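Beta-porphyranase (Bacteroides plebeius, PDB 4AWD) cleaves the sulfated red-seaweed polysaccharide porphyran at the beta-1,4 linkage between D-galactose and L-galactose-6-sulfate, releasing mainly disaccharides. Local coordinates at residues S148-L153 with V285-D290; I179-G184 with K197-Q202. One frame throughout, in Å; residues are numbered along the deposited sequence.

Neighbouring antiparallel strands, 149-163 and 168-182, give one segment each to contacts 1 and 2, and each contact brings a loop against its strand in the glycoside hydrolase family 16 beta-jelly roll. Contact 1 is fully buried, its centre about 6 Å from the centre of the chain, and is dominated by direct hydrogen bonds. Contact 2 lies farther out, about 13 Å from that centre; although mostly buried, it relies on indole packing, and a water forms its polar bridge. The two meet where Y289 of contact 1 hydrogen-bonds E181 of contact 2 and packs on W199, so the polar contact and the aromatic one meet at the probable catalytic cleft.

Contact 1 (S148-L153 with V285-D290); sequences SSTFWL and VTETYD
S148 and E287 grip each other through three direct hydrogen bonds. The backbone pair, S148 N to E287 O, is short and nearly straight (2.8 Å, 163°). The serine hydroxyl does double duty: OG accepts a short but bent bond from E287 N at 2.7 Å and donates to E287 OE1 at 2.8 Å, meeting the carboxylate on its anti side. With chi1 of 64°, OG sits between the backbone N and the carbonyl carbon, in position for both bonds.

Two residues along the strand, T150 OG1 donates to V285 O at 2.6 Å, tilted 25° from the carbonyl plane; V285 O also accepts a weak hydrogen bond from T150 N. The indole N-H of W152 adds a weak bond to T150 OG1. A water links S148 O to T286 OG1.

Apolar contacts flank these bonds. V285 CB lies at the edge of the W152 indole, near its plane, while V285 CG2 touches W152 CZ2 at 3.6 Å. The Y289 ring reaches S148 CB with CE2, 3.6 Å away, and its hydroxyl is hydrogen-bonded to E181.

E287, a substrate-binding residue by similarity, also forms a salt bridge with R79 through OE2 and hydrogen-bonds through OE1 to a glycerol, probably from the crystallisation liquor. The chemistry is consistent with a second-shell role for S148: gripping both backbone and carboxylate of E287, it probably limits how that side chain can turn in the probable sugar-binding cleft.

Contact 2 (I179-G184 with K197-Q202); sequences IIETMG and KTWNMQ
W199 packs its six-membered ring against the backbone of E181-M183 and the side chains of E181 and M183, at the end of the family 16 E-x-D-x-x-E strand, whose classic beta bulge sets I179 and I180 both facing F151. W199 CG is swung roughly anti to the backbone N (chi1 -152°), which carries the indole from its 3-10 turn to the strand. E181 O lies over one indole face, 4.0 Å above the plane and offset toward the rim. At the far end of the ring, CH2 touches E181 CB at 3.6 Å, and CZ3 approaches T182 C at 3.4 Å. M183 crosses the indole at about a right angle, its CG 4.1 Å from W199 CE3.

T182 turns its methyl toward the turn's backbone, CG2 lying 3.5 Å from W199 O. Outside the pair, N204 ND2 bonds to both E181 O and W199 O, tying strand to loop. The indole thus lies against the base of the side chain of E181, the proton donor by similarity, while E181 OE1 bonds to Y289 OH.

Beyond the indole, one water donates to G184 O at 2.8 Å and accepts from N200 ND2 at 2.9 Å.

Contact 1 (S148-L153 with V285-D290)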
loop_
_atom_site.group_PDB
_atom_site.type_symbol
_atom_site.label_atom_id
_atom_site.label_comp_id
_atom_site.label_asym_id
_atom_site.label_seq_id
_atom_site.Cartn_x
_atom_site.Cartn_y
_atom_site.Cartn_z
ATOM N N SER A 148 -6.131 -3.203 -8.629
ATOM C CA SER A 148 -5.298 -3.622 -7.504
ATOM C C SER A 148 -6.050 -3.540 -6.183
ATOM O O SER A 148 -6.980 -2.747 -6.041
ATOM C CB SER A 148 -4.058 -2.733 -7.408
ATOM O OG SER A 148 -4.454 -1.394 -7.119
ATOM N N SER A 149 -5.644 -4.385 -5.237
ATOM C CA SER A 149 -5.986 -4.229 -3.826
ATOM C C SER A 149 -4.640 -4.069 -3.146
ATOM O O SER A 149 -3.799 -4.952 -3.265
ATOM C CB SER A 149 -6.696 -5.472 -3.281
ATOM O OG SER A 149 -7.899 -5.732 -3.982
ATOM N N THR A 150 -4.422 -2.947 -2.462
ATOM C CA THR A 150 -3.103 -2.679 -1.905
ATOM C C THR A 150 -3.142 -2.125 -0.484
ATOM O O THR A 150 -4.150 -1.594 -0.043
ATOM C CB THR A 150 -2.292 -1.698 -2.775
ATOM O OG1 THR A 150 -2.979 -0.450 -2.843
ATOM C CG2 THR A 150 -2.084 -2.231 -4.181
ATOM N N PHE A 151 -2.012 -2.269 0.208
ATOM C CA PHE A 151 -1.784 -1.726 1.537
ATOM C C PHE A 151 -0.309 -1.371 1.574
ATOM O O PHE A 151 0.545 -2.252 1.411
ATOM C CB PHE A 151 -2.095 -2.780 2.616
ATOM C CG PHE A 151 -1.799 -2.325 4.027
ATOM C CD1 PHE A 151 -2.401 -1.187 4.552
ATOM C CD2 PHE A 151 -0.940 -3.043 4.838
ATOM C CE1 PHE A 151 -2.134 -0.760 5.864
ATOM C CE2 PHE A 151 -0.685 -2.651 6.151
ATOM C CZ PHE A 151 -1.268 -1.500 6.666
ATOM N N TRP A 152 -0.009 -0.088 1.770
ATOM C CA TRP A 152 1.361 0.400 1.712
ATOM C C TRP A 152 1.578 1.720 2.424
ATOM O O TRP A 152 0.628 2.390 2.832
ATOM C CB TRP A 152 1.835 0.531 0.258
ATOM C CG TRP A 152 0.921 1.236 -0.695
ATOM C CD1 TRP A 152 -0.302 0.797 -1.143
ATOM C CD2 TRP A 152 1.184 2.469 -1.382
ATOM N NE1 TRP A 152 -0.825 1.698 -2.051
ATOM C CE2 TRP A 152 0.068 2.728 -2.220
ATOM C CE3 TRP A 152 2.253 3.379 -1.374
ATOM C CZ2 TRP A 152 -0.013 3.871 -3.036
ATOM C CZ3 TRP A 152 2.181 4.515 -2.195
ATOM C CH2 TRP A 152 1.052 4.745 -3.017
ATOM N N LEU A 153 2.848 2.080 2.556
ATOM C CA LEU A 153 3.260 3.342 3.161
ATOM C C LEU A 153 4.173 4.088 2.192
ATOM O O LEU A 153 4.866 3.470 1.370
ATOM C CB LEU A 153 3.992 3.114 4.490
ATOM C CG LEU A 153 3.201 2.488 5.648
ATOM C CD1 LEU A 153 3.180 0.997 5.473
ATOM C CD2 LEU A 153 3.801 2.826 6.986
ATOM N N VAL A 285 -5.039 1.749 -1.406
ATOM C CA VAL A 285 -5.294 2.162 -2.786
ATOM C C VAL A 285 -5.837 1.058 -3.695
ATOM O O VAL A 285 -5.418 -0.090 -3.635
ATOM C CB VAL A 285 -4.009 2.745 -3.421
ATOM C CG1 VAL A 285 -4.190 2.986 -4.904
ATOM C CG2 VAL A 285 -3.620 4.038 -2.722
ATOM N N THR A 286 -6.741 1.467 -4.572
ATOM C CA THR A 286 -7.360 0.619 -5.580
ATOM C C THR A 286 -7.031 1.236 -6.954
ATOM O O THR A 286 -7.454 2.355 -7.264
ATOM C CB THR A 286 -8.879 0.580 -5.285
ATOM O OG1 THR A 286 -9.227 -0.693 -4.709
ATOM C CG2 THR A 286 -9.667 0.850 -6.485
ATOM N N GLU A 287 -6.230 0.539 -7.767
ATOM C CA GLU A 287 -5.693 1.189 -8.956
ATOM C C GLU A 287 -5.666 0.321 -10.183
ATOM O O GLU A 287 -5.999 -0.888 -10.176
ATOM C CB GLU A 287 -4.283 1.725 -8.703
ATOM C CG GLU A 287 -3.169 0.767 -9.096
ATOM C CD GLU A 287 -2.009 0.821 -8.112
ATOM O OE1 GLU A 287 -2.199 0.342 -6.971
ATOM O OE2 GLU A 287 -0.928 1.353 -8.474
ATOM N N THR A 288 -5.324 0.958 -11.283
ATOM C CA THR A 288 -5.244 0.250 -12.529
ATOM C C THR A 288 -3.731 0.288 -12.947
ATOM O O THR A 288 -3.001 1.264 -12.645
ATOM C CB THR A 288 -6.342 0.877 -13.489
ATOM O OG1 THR A 288 -6.959 -0.108 -14.336
ATOM C CG2 THR A 288 -5.836 1.967 -14.252
ATOM N N TYR A 289 -3.249 -0.820 -13.542
ATOM C CA TYR A 289 -1.829 -0.970 -13.952
ATOM C C TYR A 289 -1.693 -1.033 -15.467
ATOM O O TYR A 289 -2.527 -1.649 -16.133
ATOM C CB TYR A 289 -1.256 -2.278 -13.447
ATOM C CG TYR A 289 -1.099 -2.439 -11.953
ATOM C CD1 TYR A 289 -0.185 -1.669 -11.234
ATOM C CD2 TYR A 289 -1.820 -3.420 -11.274
ATOM C CE1 TYR A 289 -0.021 -1.847 -9.870
ATOM C CE2 TYR A 289 -1.674 -3.601 -9.926
ATOM C CZ TYR A 289 -0.774 -2.821 -9.218
ATOM O OH TYR A 289 -0.633 -3.034 -7.860
ATOM N N ASP A 290 -0.620 -0.443 -16.007
ATOM C CA ASP A 290 -0.384 -0.424 -17.461
ATOM C C ASP A 290 -0.112 -1.817 -18.018
ATOM O O ASP A 290 -0.314 -2.073 -19.217
ATOM C CB ASP A 290 0.788 0.492 -17.826
ATOM C CG ASP A 290 0.526 1.940 -17.484
ATOM O OD1 ASP A 290 -0.662 2.301 -17.257
ATOM O OD2 ASP A 290 1.519 2.722 -17.451
HETATM O O HOH W 1 -9.732 -3.306 -6.164
#

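Contact 2 (I179-G184 with K197-Q202)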
loop_
_atom_site.group_PDB
_atom_site.type_symbol
_atom_site.label_atom_id
_atom_site.label_comp_id
_atom_site.label_asym_id
_atom_site.label_seq_id
_atom_site.Cartn_x
_atom_site.Cartn_y
_atom_site.Cartn_z
ATOM N N ILE A 179 3.402 -3.243 1.215
ATOM C CA ILE A 179 3.215 -4.413 2.060
ATOM C C ILE A 179 2.488 -5.499 1.266
ATOM O O ILE A 179 2.876 -6.661 1.306
ATOM C CB ILE A 179 2.520 -4.063 3.404
ATOM C CG1 ILE A 179 3.455 -3.176 4.239
ATOM C CG2 ILE A 179 2.173 -5.340 4.174
ATOM C CD1 ILE A 179 2.832 -2.473 5.426
ATOM N N ILE A 180 1.451 -5.116 0.528
ATOM C CA ILE A 180 0.848 -6.031 -0.443
ATOM C C ILE A 180 0.301 -5.302 -1.653
ATOM O O ILE A 180 -0.338 -4.252 -1.521
ATOM C CB ILE A 180 -0.257 -6.956 0.192
ATOM C CG1 ILE A 180 -0.773 -7.992 -0.822
ATOM C CG2 ILE A 180 -1.424 -6.122 0.817
ATOM C CD1 ILE A 180 0.294 -9.004 -1.301
ATOM N N GLU A 181 0.581 -5.867 -2.826
ATOM C CA GLU A 181 -0.159 -5.592 -4.056
ATOM C C GLU A 181 -0.701 -6.919 -4.567
ATOM O O GLU A 181 0.032 -7.897 -4.615
ATOM C CB GLU A 181 0.759 -4.994 -5.128
ATOM C CG GLU A 181 1.437 -3.684 -4.778
ATOM C CD GLU A 181 2.351 -3.201 -5.884
ATOM O OE1 GLU A 181 1.832 -2.764 -6.940
ATOM O OE2 GLU A 181 3.590 -3.267 -5.717
ATOM N N THR A 182 -1.991 -6.974 -4.905
ATOM C CA THR A 182 -2.550 -8.087 -5.698
ATOM C C THR A 182 -3.670 -7.527 -6.559
ATOM O O THR A 182 -4.023 -6.348 -6.412
ATOM C CB THR A 182 -3.237 -9.153 -4.870
ATOM O OG1 THR A 182 -3.763 -8.542 -3.690
ATOM C CG2 THR A 182 -2.324 -10.274 -4.532
ATOM N N MET A 183 -4.222 -8.363 -7.432
ATOM C CA MET A 183 -5.536 -8.129 -8.007
ATOM C C MET A 183 -6.245 -9.478 -8.019
ATOM O O MET A 183 -5.581 -10.512 -8.016
ATOM C CB MET A 183 -5.455 -7.513 -9.413
ATOM C CG MET A 183 -4.769 -8.362 -10.464
ATOM S SD MET A 183 -4.753 -7.587 -12.100
ATOM C CE MET A 183 -3.652 -6.185 -11.851
ATOM N N GLY A 184 -7.573 -9.473 -8.019
ATOM C CA GLY A 184 -8.307 -10.711 -7.889
ATOM C C GLY A 184 -8.353 -11.570 -9.139
ATOM O O GLY A 184 -8.420 -12.806 -9.043
ATOM N N LYS A 197 1.274 -14.503 -14.027
ATOM C CA LYS A 197 0.300 -15.601 -14.133
ATOM C C LYS A 197 -0.402 -15.942 -12.821
ATOM O O LYS A 197 -1.598 -16.248 -12.806
ATOM C CB LYS A 197 0.994 -16.849 -14.677
ATOM C CG LYS A 197 0.074 -17.978 -15.112
ATOM C CD LYS A 197 0.891 -19.143 -15.716
ATOM C CE LYS A 197 0.087 -20.443 -15.739
ATOM N NZ LYS A 197 -1.231 -20.226 -16.394
ATOM N N THR A 198 0.355 -15.895 -11.725
ATOM C CA THR A 198 -0.135 -16.283 -10.401
ATOM C C THR A 198 -0.070 -15.103 -9.424
ATOM O O THR A 198 0.014 -15.307 -8.202
ATOM C CB THR A 198 0.765 -17.368 -9.814
ATOM O OG1 THR A 198 2.137 -16.950 -9.953
ATOM C CG2 THR A 198 0.547 -18.708 -10.521
ATOM N N TRP A 199 -0.083 -13.881 -9.955
ATOM C CA TRP A 199 0.134 -12.687 -9.147
ATOM C C TRP A 199 -0.875 -12.536 -7.994
ATOM O O TRP A 199 -0.540 -11.983 -6.954
ATOM C CB TRP A 199 0.097 -11.458 -10.035
ATOM C CG TRP A 199 0.895 -10.301 -9.544
ATOM C CD1 TRP A 199 2.258 -10.240 -9.400
ATOM C CD2 TRP A 199 0.394 -9.013 -9.179
ATOM N NE1 TRP A 199 2.633 -8.990 -8.965
ATOM C CE2 TRP A 199 1.508 -8.220 -8.814
ATOM C CE3 TRP A 199 -0.891 -8.449 -9.125
ATOM C CZ2 TRP A 199 1.378 -6.890 -8.393
ATOM C CZ3 TRP A 199 -1.024 -7.115 -8.705
ATOM C CH2 TRP A 199 0.107 -6.356 -8.348
ATOM N N ASN A 200 -2.098 -13.034 -8.201
ATOM C CA ASN A 200 -3.107 -13.105 -7.152
ATOM C C ASN A 200 -2.839 -14.149 -6.057
ATOM O O ASN A 200 -3.637 -14.258 -5.102
ATOM C CB ASN A 200 -4.503 -13.320 -7.755
ATOM C CG ASN A 200 -4.705 -14.726 -8.314
ATOM O OD1 ASN A 200 -3.850 -15.259 -9.028
ATOM N ND2 ASN A 200 -5.860 -15.325 -7.993
ATOM N N MET A 201 -1.736 -14.900 -6.198
ATOM C CA MET A 201 -1.337 -15.944 -5.233
ATOM C C MET A 201 0.107 -15.812 -4.766
ATOM O O MET A 201 0.738 -16.811 -4.400
ATOM C CB MET A 201 -1.526 -17.355 -5.812
ATOM C CG MET A 201 -2.957 -17.694 -6.136
ATOM S SD MET A 201 -3.175 -19.326 -6.854
ATOM C CE MET A 201 -4.443 -18.899 -8.034
ATOM N N GLN A 202 0.635 -14.595 -4.786
ATOM C CA GLN A 202 2.018 -14.376 -4.399
ATOM C C GLN A 202 2.078 -13.189 -3.448
ATOM O O GLN A 202 1.299 -12.244 -3.575
ATOM C CB GLN A 202 2.945 -14.171 -5.630
ATOM C CG GLN A 202 2.934 -15.304 -6.717
ATOM C CD GLN A 202 3.640 -16.616 -6.295
ATOM O OE1 GLN A 202 4.319 -16.649 -5.268
ATOM N NE2 GLN A 202 3.478 -17.697 -7.094
HETATM O O HOH W 2 -8.168 -14.136 -6.635
#